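Local coordinates for protein transmembrane oligosaccharyl transferase, putative (PDB 3VGP) that belongs to the STT3/AglB family of membrane proteins, the modelled fragment being its C-terminal globular domain, at residues D3-E6 with D7-E10; S37-Y41 with G42-L46; N126-N129 with H130-L133. The protein carries 1 engineered substitution. All coordinates share one frame; numbering follows the deposited sequence.

Overall arrangement
All three contacts are local and each has an N-cap residue: contacts 1 and 2 at helix starts (Thr-5 before helix 6-20, Asp-40 before helix 41-44), contact 3 at Thr-131, where helix 121-129 gives way to helix 132-138. Contacts 1 and 2 adjoin, their centres about 12 Å apart. Trp-8 CH2 lies 3.1 Å from Ser-37 OG, and Leu-4 CD1 comes within 4.1 Å of Trp-39 CZ3, so the loop and first turn of helix 6-20 pack against residues 37-39, where the WWDYG sequence begins. Contact 3 stands apart, its centre about 25 Å from that of contact 1 and about 24 Å from that of contact 2, across the chain's centre from the latter.

Contact 1. Residues D3-E6 with D7-E10; sequences DLTE and DWKE
Thr-5 and Trp-8 meet at the first turn of helix 6-20, where the threonine hydroxyl serves as N-cap. Thr-5 OG1 accepts from Trp-8 N at 3.3 Å with an N-H...O angle of 157°. A chi1 of 64° places this oxygen between the backbone N and carbonyl carbon of Thr-5, bent back over the start of the helix. The same oxygen lies at the edge of the indole, near its plane, 3.3 Å from Trp-8 CD1, so one hydroxyl touches both the main chain and the ring rim of a single residue. Leu-4 approaches Trp-8 differently: its side chain runs at a slant to the tryptophan, with Leu-4 CB 4.0 Å from Trp-8 CB and CD2 near that same methylene. Lys-9 rises next to Leu-4 as an extended chain. Lys-9 CG lies beside Leu-4 CB, and Lys-9 CE reaches 3.5 Å from Leu-4 O, a carbonyl still in the loop. Glu-6 bends at chi2 toward this lysine; Glu-6 OE2 is 4.7 Å from Lys-9 NZ, not a contact of charges, though the two would probably attract weakly. Beneath the side chains the first helical bonds form, Lys-9 N to Thr-5 O at 3.0 Å and Glu-10 N to Glu-6 O at 2.9 Å. The turn lies at the surface, with Trp-8 on its inward side: the indole rests on Ser-37, Ala-92 and Glu-94 in loops and on Val-156 of strand 156-161, which Asp-7 also touches, while Leu-4 leans on Tyr-47.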
ATOM      1  N   ASP A   3      11.729   1.829 -13.948  1.00 29.98           N
ATOM      2  CA  ASP A   3      10.425   1.404 -14.441  1.00 29.90           C
ATOM      3  C   ASP A   3       9.838   0.305 -13.566  1.00 29.15           C
ATOM      4  O   ASP A   3      10.567  -0.499 -12.989  1.00 29.92           O
ATOM      5  CB  ASP A   3      10.548   0.912 -15.872  1.00 30.71           C
ATOM      6  N   LEU A   4       8.511   0.278 -13.467  1.00 29.15           N
ATOM      7  CA  LEU A   4       7.830  -0.739 -12.677  1.00 28.96           C
ATOM      8  C   LEU A   4       8.099  -2.100 -13.297  1.00 29.07           C
ATOM      9  O   LEU A   4       8.193  -2.221 -14.519  1.00 29.06           O
ATOM     10  CB  LEU A   4       6.321  -0.489 -12.664  1.00 28.21           C
ATOM     11  CG  LEU A   4       5.808   0.710 -11.869  1.00 27.90           C
ATOM     12  CD1 LEU A   4       4.317   0.878 -12.115  1.00 28.70           C
ATOM     13  CD2 LEU A   4       6.098   0.501 -10.387  1.00 29.16           C
ATOM     14  N   THR A   5       8.220  -3.120 -12.453  1.00 29.94           N
ATOM     15  CA  THR A   5       8.466  -4.474 -12.927  1.00 30.08           C
ATOM     16  C   THR A   5       7.223  -4.975 -13.652  1.00 31.16           C
ATOM     17  O   THR A   5       6.155  -4.367 -13.568  1.00 30.87           O
ATOM     18  CB  THR A   5       8.760  -5.442 -11.763  1.00 31.14           C
ATOM     19  OG1 THR A   5       7.600  -5.543 -10.928  1.00 30.51           O
ATOM     20  CG2 THR A   5       9.935  -4.946 -10.932  1.00 30.19           C
ATOM     21  N   GLU A   6       7.367  -6.092 -14.355  1.00 30.90           N
ATOM     22  CA  GLU A   6       6.253  -6.675 -15.088  1.00 32.48           C
ATOM     23  C   GLU A   6       5.138  -7.094 -14.139  1.00 31.26           C
ATOM     24  O   GLU A   6       3.958  -6.944 -14.457  1.00 31.61           O
ATOM     25  CB  GLU A   6       6.734  -7.879 -15.896  1.00 35.94           C
ATOM     26  CG  GLU A   6       6.420  -7.771 -17.376  1.00 41.15           C
ATOM     27  CD  GLU A   6       6.718  -6.389 -17.930  1.00 45.15           C
ATOM     28  OE1 GLU A   6       7.838  -5.878 -17.706  1.00 46.86           O
ATOM     29  OE2 GLU A   6       5.828  -5.812 -18.593  1.00 45.30           O
ATOM     30  N   ASP A   7       5.509  -7.616 -12.974  1.00 29.58           N
ATOM     31  CA  ASP A   7       4.511  -8.038 -11.998  1.00 28.99           C
ATOM     32  C   ASP A   7       3.696  -6.841 -11.530  1.00 29.03           C
ATOM     33  O   ASP A   7       2.485  -6.945 -11.344  1.00 27.39           O
ATOM     34  CB  ASP A   7       5.169  -8.703 -10.788  1.00 30.12           C
ATOM     35  CG  ASP A   7       5.797 -10.037 -11.125  1.00 31.50           C
ATOM     36  OD1 ASP A   7       5.204 -10.784 -11.930  1.00 31.44           O
ATOM     37  OD2 ASP A   7       6.872 -10.345 -10.572  1.00 30.05           O
ATOM     38  N   TRP A   8       4.361  -5.706 -11.335  1.00 27.77           N
ATOM     39  CA  TRP A   8       3.656  -4.510 -10.894  1.00 29.25           C
ATOM     40  C   TRP A   8       2.719  -4.007 -11.980  1.00 29.99           C
ATOM     41  O   TRP A   8       1.575  -3.647 -11.699  1.00 30.48           O
ATOM     42  CB  TRP A   8       4.640  -3.402 -10.507  1.00 27.85           C
ATOM     43  CG  TRP A   8       5.000  -3.413  -9.056  1.00 29.25           C
ATOM     44  CD1 TRP A   8       6.178  -3.822  -8.501  1.00 28.75           C
ATOM     45  CD2 TRP A   8       4.159  -3.012  -7.968  1.00 29.40           C
ATOM     46  NE1 TRP A   8       6.123  -3.697  -7.131  1.00 27.93           N
ATOM     47  CE2 TRP A   8       4.894  -3.204  -6.779  1.00 29.00           C
ATOM     48  CE3 TRP A   8       2.855  -2.510  -7.883  1.00 28.64           C
ATOM     49  CZ2 TRP A   8       4.369  -2.910  -5.518  1.00 30.30           C
ATOM     50  CZ3 TRP A   8       2.332  -2.218  -6.628  1.00 31.00           C
ATOM     51  CH2 TRP A   8       3.090  -2.420  -5.463  1.00 29.16           C
ATOM     52  N   LYS A   9       3.202  -3.981 -13.220  1.00 30.61           N
ATOM     53  CA  LYS A   9       2.379  -3.520 -14.333  1.00 30.97           C
ATOM     54  C   LYS A   9       1.155  -4.414 -14.492  1.00 30.24           C
ATOM     55  O   LYS A   9       0.056  -3.925 -14.749  1.00 28.94           O
ATOM     56  CB  LYS A   9       3.195  -3.494 -15.629  1.00 31.46           C
ATOM     57  CG  LYS A   9       4.247  -2.393 -15.664  1.00 33.88           C
ATOM     58  CD  LYS A   9       5.004  -2.380 -16.987  1.00 35.60           C
ATOM     59  CE  LYS A   9       6.009  -1.237 -17.038  1.00 37.99           C
ATOM     60  NZ  LYS A   9       6.775  -1.222 -18.321  1.00 38.79           N
ATOM     61  N   GLU A  10       1.358  -5.720 -14.331  1.00 29.97           N
ATOM     62  CA  GLU A  10       0.281  -6.703 -14.427  1.00 30.56           C
ATOM     63  C   GLU A  10      -0.737  -6.504 -13.309  1.00 28.61           C
ATOM     64  O   GLU A  10      -1.946  -6.548 -13.536  1.00 28.43           O
ATOM     65  CB  GLU A  10       0.840  -8.121 -14.312  1.00 33.10           C
ATOM     66  CG  GLU A  10       1.123  -8.826 -15.621  1.00 40.54           C
ATOM     67  CD  GLU A  10       1.555 -10.266 -15.397  1.00 43.20           C
ATOM     68  OE1 GLU A  10       2.719 -10.488 -14.999  1.00 46.78           O
ATOM     69  OE2 GLU A  10       0.722 -11.175 -15.604  1.00 47.41           O
TER

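Contact 2. Residues S37-Y41 with G42-L46; sequences SWWDY and GNWIL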
ATOM      1  N   SER A  37      -0.823   2.102  -2.433  1.00 20.32           N
ATOM      2  CA  SER A  37       0.443   1.410  -2.624  1.00 21.62           C
ATOM      3  C   SER A  37       1.576   2.395  -2.372  1.00 22.71           C
ATOM      4  O   SER A  37       1.337   3.598  -2.230  1.00 20.90           O
ATOM      5  CB  SER A  37       0.525   0.874  -4.057  1.00 25.12           C
ATOM      6  OG  SER A  37       1.631   0.003  -4.227  1.00 33.58           O
ATOM      7  N   TRP A  38       2.801   1.881  -2.308  1.00 21.31           N
ATOM      8  CA  TRP A  38       3.969   2.718  -2.086  1.00 22.24           C
ATOM      9  C   TRP A  38       4.527   3.056  -3.456  1.00 23.35           C
ATOM     10  O   TRP A  38       5.138   2.218  -4.119  1.00 23.86           O
ATOM     11  CB  TRP A  38       5.023   1.979  -1.265  1.00 21.31           C
ATOM     12  CG  TRP A  38       6.171   2.860  -0.873  1.00 22.04           C
ATOM     13  CD1 TRP A  38       7.478   2.724  -1.253  1.00 21.05           C
ATOM     14  CD2 TRP A  38       6.116   4.013  -0.032  1.00 21.69           C
ATOM     15  NE1 TRP A  38       8.239   3.723  -0.698  1.00 20.68           N
ATOM     16  CE2 TRP A  38       7.429   4.529   0.057  1.00 22.42           C
ATOM     17  CE3 TRP A  38       5.085   4.663   0.657  1.00 22.14           C
ATOM     18  CZ2 TRP A  38       7.736   5.666   0.807  1.00 23.76           C
ATOM     19  CZ3 TRP A  38       5.393   5.795   1.405  1.00 23.16           C
ATOM     20  CH2 TRP A  38       6.707   6.283   1.472  1.00 24.66           C
ATOM     21  N   TRP A  39       4.314   4.298  -3.869  1.00 24.94           N
ATOM     22  CA  TRP A  39       4.747   4.750  -5.177  1.00 25.45           C
ATOM     23  C   TRP A  39       6.043   5.526  -5.243  1.00 24.99           C
ATOM     24  O   TRP A  39       6.436   6.203  -4.297  1.00 24.97           O
ATOM     25  CB  TRP A  39       3.681   5.646  -5.810  1.00 26.80           C
ATOM     26  CG  TRP A  39       2.434   4.960  -6.228  1.00 27.78           C
ATOM     27  CD1 TRP A  39       1.309   4.767  -5.480  1.00 26.58           C
ATOM     28  CD2 TRP A  39       2.171   4.385  -7.510  1.00 28.73           C
ATOM     29  NE1 TRP A  39       0.358   4.108  -6.221  1.00 28.93           N
ATOM     30  CE2 TRP A  39       0.863   3.861  -7.471  1.00 29.24           C
ATOM     31  CE3 TRP A  39       2.919   4.262  -8.691  1.00 30.89           C
ATOM     32  CZ2 TRP A  39       0.281   3.222  -8.570  1.00 31.06           C
ATOM     33  CZ3 TRP A  39       2.338   3.626  -9.784  1.00 30.55           C
ATOM     34  CH2 TRP A  39       1.032   3.115  -9.714  1.00 31.55           C
ATOM     35  N   ASP A  40       6.685   5.410  -6.399  1.00 26.84           N
ATOM     36  CA  ASP A  40       7.884   6.164  -6.717  1.00 28.05           C
ATOM     37  C   ASP A  40       7.247   7.227  -7.606  1.00 26.04           C
ATOM     38  O   ASP A  40       6.421   6.903  -8.463  1.00 26.39           O
ATOM     39  CB  ASP A  40       8.870   5.325  -7.529  1.00 30.98           C
ATOM     40  CG  ASP A  40       9.919   6.177  -8.226  1.00 34.15           C
ATOM     41  OD1 ASP A  40       9.573   6.848  -9.220  1.00 36.54           O
ATOM     42  OD2 ASP A  40      11.086   6.182  -7.778  1.00 36.40           O
ATOM     43  N   TYR A  41       7.599   8.486  -7.391  1.00 26.50           N
ATOM     44  CA  TYR A  41       7.018   9.569  -8.172  1.00 26.39           C
ATOM     45  C   TYR A  41       7.014   9.322  -9.678  1.00 27.29           C
ATOM     46  O   TYR A  41       6.002   9.537 -10.345  1.00 25.66           O
ATOM     47  CB  TYR A  41       7.741  10.878  -7.857  1.00 27.90           C
ATOM     48  CG  TYR A  41       7.127  12.072  -8.538  1.00 27.98           C
ATOM     49  CD1 TYR A  41       7.529  12.452  -9.817  1.00 30.81           C
ATOM     50  CD2 TYR A  41       6.120  12.807  -7.914  1.00 29.72           C
ATOM     51  CE1 TYR A  41       6.940  13.538 -10.460  1.00 30.94           C
ATOM     52  CE2 TYR A  41       5.527  13.889  -8.547  1.00 29.31           C
ATOM     53  CZ  TYR A  41       5.941  14.249  -9.818  1.00 30.90           C
ATOM     54  OH  TYR A  41       5.358  15.325 -10.446  1.00 32.97           O
ATOM     55  N   GLY A  42       8.144   8.863 -10.209  1.00 27.59           N
ATOM     56  CA  GLY A  42       8.240   8.608 -11.637  1.00 28.72           C
ATOM     57  C   GLY A  42       7.200   7.655 -12.192  1.00 28.78           C
ATOM     58  O   GLY A  42       6.771   7.793 -13.336  1.00 30.83           O
ATOM     59  N   ASN A  43       6.798   6.680 -11.383  1.00 28.66           N
ATOM     60  CA  ASN A  43       5.801   5.700 -11.791  1.00 28.76           C
ATOM     61  C   ASN A  43       4.394   6.274 -11.604  1.00 27.97           C
ATOM     62  O   ASN A  43       3.542   6.181 -12.489  1.00 28.55           O
ATOM     63  CB  ASN A  43       5.952   4.430 -10.944  1.00 31.99           C
ATOM     64  CG  ASN A  43       7.344   3.816 -11.041  1.00 34.82           C
ATOM     65  OD1 ASN A  43       7.730   2.997 -10.207  1.00 35.87           O
ATOM     66  ND2 ASN A  43       8.096   4.200 -12.065  1.00 35.89           N
ATOM     67  N   TRP A  44       4.174   6.872 -10.436  1.00 26.06           N
ATOM     68  CA  TRP A  44       2.894   7.475 -10.060  1.00 24.54           C
ATOM     69  C   TRP A  44       2.367   8.478 -11.085  1.00 25.72           C
ATOM     70  O   TRP A  44       1.174   8.505 -11.388  1.00 24.35           O
ATOM     71  CB  TRP A  44       3.054   8.159  -8.690  1.00 22.94           C
ATOM     72  CG  TRP A  44       1.881   8.984  -8.231  1.00 22.86           C
ATOM     73  CD1 TRP A  44       0.754   8.541  -7.598  1.00 20.76           C
ATOM     74  CD2 TRP A  44       1.731  10.402  -8.374  1.00 22.24           C
ATOM     75  NE1 TRP A  44      -0.088   9.598  -7.337  1.00 20.68           N
ATOM     76  CE2 TRP A  44       0.487  10.750  -7.806  1.00 21.55           C
ATOM     77  CE3 TRP A  44       2.528  11.413  -8.932  1.00 24.01           C
ATOM     78  CZ2 TRP A  44       0.019  12.072  -7.775  1.00 22.83           C
ATOM     79  CZ3 TRP A  44       2.063  12.726  -8.903  1.00 24.21           C
ATOM     80  CH2 TRP A  44       0.818  13.041  -8.329  1.00 24.04           C
ATOM     81  N   ILE A  45       3.256   9.304 -11.623  1.00 26.57           N
ATOM     82  CA  ILE A  45       2.852  10.315 -12.592  1.00 27.85           C
ATOM     83  C   ILE A  45       2.142   9.726 -13.812  1.00 28.76           C
ATOM     84  O   ILE A  45       1.359  10.411 -14.477  1.00 28.82           O
ATOM     85  CB  ILE A  45       4.073  11.140 -13.057  1.00 30.44           C
ATOM     86  CG1 ILE A  45       3.608  12.351 -13.863  1.00 31.64           C
ATOM     87  CG2 ILE A  45       5.016  10.268 -13.871  1.00 31.55           C
ATOM     88  CD1 ILE A  45       2.869  13.384 -13.034  1.00 34.95           C
ATOM     89  N   LEU A  46       2.406   8.453 -14.094  1.00 27.76           N
ATOM     90  CA  LEU A  46       1.806   7.773 -15.236  1.00 29.07           C
ATOM     91  C   LEU A  46       0.379   7.296 -14.968  1.00 29.68           C
ATOM     92  O   LEU A  46      -0.367   6.991 -15.898  1.00 30.09           O
ATOM     93  CB  LEU A  46       2.672   6.574 -15.636  1.00 29.37           C
ATOM     94  CG  LEU A  46       4.131   6.877 -15.999  1.00 30.07           C
ATOM     95  CD1 LEU A  46       4.916   5.576 -16.119  1.00 30.90           C
ATOM     96  CD2 LEU A  46       4.178   7.662 -17.300  1.00 30.89           C
TER
HETATM   97  O   HOH W   1       6.638   2.976  -7.890  1.00 34.95           O
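Trp-39 lies against Trp-44, five residues on, and its atoms meet the start of helix 41-44 in order. Trp-39 CB touches Trp-44 CB at 3.9 Å. With CG anti to the carbonyl carbon (chi1 -70°), the indole then runs along the first turn: CG has Trp-44 CD1 4.2 Å away, over one ring face. Farther out, CE3 sits 3.4 Å from Trp-44 N and, at the ring edge, 3.8 Å from Asn-43 CB; CZ3 ends near the carbonyl carbon of Asn-43. The two indoles make an edge-to-face pair, Trp-44 giving the edge, with planes at 71°. Trp-44 has Tyr-41 as a second aromatic neighbour, Tyr-41 CE2 lying 3.7 Å from Trp-44 CZ3 with the rings inclined to one another. Trp-44 NE1 is hydrogen-bonded to Ala-55 O, which fixes the ring's direction. Asp-40 is the N-cap: Asp-40 OD1 accepts from Gly-42 N at 2.7 Å, a weak, bent bond, and also from Gly-1 N. Asp-40 O takes two backbone donors, Trp-44 N nearly straight at 3.0 Å and Asn-43 N from above the carbonyl plane. A water accepts from Asp-40 N and donates to Asn-43 OD1, tying the loop to the helix. Phe-58 meets both Tyr-41 and Trp-44 edge-to-face, enlarging the aromatic cluster. The residues Trp-38 to Gly-42 spell WWDYG, the signature motif of STT3/AglB proteins, here folded as a loop passing into an N-capped short helix.

Contact 3. Residues N126-N129 with H130-L133; sequences NFFN and HTVL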
ATOM      1  N   ASN A 126      12.304  -5.543  14.264  1.00 22.97           N
ATOM      2  CA  ASN A 126      11.323  -5.764  15.313  1.00 22.99           C
ATOM      3  C   ASN A 126      10.113  -4.848  15.109  1.00 21.78           C
ATOM      4  O   ASN A 126       8.969  -5.268  15.289  1.00 23.55           O
ATOM      5  CB  ASN A 126      11.956  -5.517  16.684  1.00 24.91           C
ATOM      6  CG  ASN A 126      11.021  -5.858  17.820  1.00 27.05           C
ATOM      7  OD1 ASN A 126      10.495  -6.969  17.890  1.00 29.50           O
ATOM      8  ND2 ASN A 126      10.806  -4.903  18.718  1.00 28.58           N
ATOM      9  N   PHE A 127      10.368  -3.599  14.728  1.00 20.26           N
ATOM     10  CA  PHE A 127       9.289  -2.647  14.486  1.00 20.02           C
ATOM     11  C   PHE A 127       8.432  -3.204  13.356  1.00 19.54           C
ATOM     12  O   PHE A 127       7.214  -3.322  13.483  1.00 19.95           O
ATOM     13  CB  PHE A 127       9.850  -1.284  14.059  1.00 21.38           C
ATOM     14  CG  PHE A 127       8.800  -0.219  13.892  1.00 23.87           C
ATOM     15  CD1 PHE A 127       8.390   0.549  14.978  1.00 25.12           C
ATOM     16  CD2 PHE A 127       8.207   0.004  12.653  1.00 24.54           C
ATOM     17  CE1 PHE A 127       7.403   1.524  14.831  1.00 26.30           C
ATOM     18  CE2 PHE A 127       7.220   0.975  12.494  1.00 25.28           C
ATOM     19  CZ  PHE A 127       6.817   1.737  13.588  1.00 27.69           C
ATOM     20  N   PHE A 128       9.082  -3.546  12.250  1.00 18.64           N
ATOM     21  CA  PHE A 128       8.387  -4.092  11.088  1.00 19.42           C
ATOM     22  C   PHE A 128       7.491  -5.282  11.439  1.00 19.11           C
ATOM     23  O   PHE A 128       6.343  -5.353  11.006  1.00 17.92           O
ATOM     24  CB  PHE A 128       9.396  -4.531  10.021  1.00 16.85           C
ATOM     25  CG  PHE A 128       8.763  -5.220   8.851  1.00 16.80           C
ATOM     26  CD1 PHE A 128       8.101  -4.487   7.872  1.00 16.16           C
ATOM     27  CD2 PHE A 128       8.756  -6.609   8.767  1.00 18.77           C
ATOM     28  CE1 PHE A 128       7.439  -5.124   6.834  1.00 18.01           C
ATOM     29  CE2 PHE A 128       8.091  -7.255   7.729  1.00 19.80           C
ATOM     30  CZ  PHE A 128       7.430  -6.507   6.763  1.00 19.35           C
ATOM     31  N   ASN A 129       8.009  -6.216  12.232  1.00 18.85           N
ATOM     32  CA  ASN A 129       7.228  -7.397  12.587  1.00 21.43           C
ATOM     33  C   ASN A 129       5.939  -7.142  13.367  1.00 21.83           C
ATOM     34  O   ASN A 129       5.091  -8.031  13.456  1.00 23.17           O
ATOM     35  CB  ASN A 129       8.094  -8.401  13.351  1.00 20.73           C
ATOM     36  CG  ASN A 129       9.211  -8.975  12.498  1.00 20.57           C
ATOM     37  OD1 ASN A 129       9.106  -9.042  11.272  1.00 21.81           O
ATOM     38  ND2 ASN A 129      10.283  -9.411  13.147  1.00 22.63           N
ATOM     39  N   HIS A 130       5.780  -5.948  13.929  1.00 21.81           N
ATOM     40  CA  HIS A 130       4.558  -5.648  14.670  1.00 23.37           C
ATOM     41  C   HIS A 130       3.593  -4.759  13.895  1.00 21.93           C
ATOM     42  O   HIS A 130       2.577  -4.326  14.436  1.00 24.13           O
ATOM     43  CB  HIS A 130       4.882  -4.978  16.008  1.00 26.51           C
ATOM     44  CG  HIS A 130       5.562  -5.882  16.990  1.00 31.06           C
ATOM     45  ND1 HIS A 130       6.898  -6.205  16.904  1.00 31.46           N
ATOM     46  CD2 HIS A 130       5.084  -6.538  18.075  1.00 33.71           C
ATOM     47  CE1 HIS A 130       7.217  -7.019  17.895  1.00 35.16           C
ATOM     48  NE2 HIS A 130       6.135  -7.237  18.619  1.00 34.36           N
ATOM     49  N   THR A 131       3.898  -4.497  12.628  1.00 20.03           N
ATOM     50  CA  THR A 131       3.050  -3.625  11.811  1.00 18.89           C
ATOM     51  C   THR A 131       1.954  -4.370  11.067  1.00 17.94           C
ATOM     52  O   THR A 131       1.975  -5.594  10.954  1.00 17.69           O
ATOM     53  CB  THR A 131       3.866  -2.883  10.738  1.00 15.91           C
ATOM     54  OG1 THR A 131       4.397  -3.837   9.806  1.00 15.83           O
ATOM     55  CG2 THR A 131       5.011  -2.109  11.371  1.00 19.42           C
ATOM     56  N   VAL A 132       0.996  -3.608  10.551  1.00 16.74           N
ATOM     57  CA  VAL A 132      -0.089  -4.181   9.774  1.00 16.80           C
ATOM     58  C   VAL A 132       0.517  -4.709   8.470  1.00 17.01           C
ATOM     59  O   VAL A 132       0.055  -5.714   7.921  1.00 17.33           O
ATOM     60  CB  VAL A 132      -1.172  -3.121   9.480  1.00 15.11           C
ATOM     61  CG1 VAL A 132      -2.069  -3.580   8.338  1.00 19.76           C
ATOM     62  CG2 VAL A 132      -2.009  -2.890  10.734  1.00 17.48           C
ATOM     63  N   LEU A 133       1.562  -4.040   7.981  1.00 16.17           N
ATOM     64  CA  LEU A 133       2.227  -4.483   6.757  1.00 15.42           C
ATOM     65  C   LEU A 133       2.741  -5.908   6.941  1.00 16.42           C
ATOM     66  O   LEU A 133       2.668  -6.731   6.020  1.00 15.72           O
ATOM     67  CB  LEU A 133       3.391  -3.550   6.393  1.00 15.30           C
ATOM     68  CG  LEU A 133       4.301  -3.972   5.229  1.00 15.73           C
ATOM     69  CD1 LEU A 133       3.488  -4.337   3.984  1.00 17.09           C
ATOM     70  CD2 LEU A 133       5.264  -2.836   4.920  1.00 16.01           C
TER
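His-130 folds back so that its ring meets Asn-126, and hydrogen bonds dominate this junction. His-130 ND1 donates to Asn-126 O at 2.8 Å, nearly straight at 165° and with the oxygen close to the imidazole plane. Backbone bonds follow from His-130 N to Phe-127 O and from Thr-131 N to Phe-128 O. The Thr-131 hydroxyl adds a second grip on Phe-128 O at 2.7 Å: it lies in the carbonyl plane on a lone pair, whereas Thr-131 N comes from above that plane. With chi1 at 65° the hydroxyl is tucked over its own backbone, where it also accepts from Tyr-134 N as N-cap of helix 132-138. A close polar approach stands apart from these bonds: Asn-126 OD1 lies 3.3 Å from the ring carbon His-130 CE1, the amide and ring planes 77° apart. In the van der Waals group, Thr-131 CG2 nestles by the Phe-127 ring, 4.0 Å from CE2, and Leu-133 CD2 meets the edge of the Phe-128 ring 3.7 Å from CE1. Phe-105 of helix 105-111 packs edge-to-face on Phe-128. The chemistry implies a proton on His-130 ND1, and a threonine hydroxyl that donates to the preceding helix and accepts from the following one, so that one oxygen bridges the two helices, beside the backbone bonds.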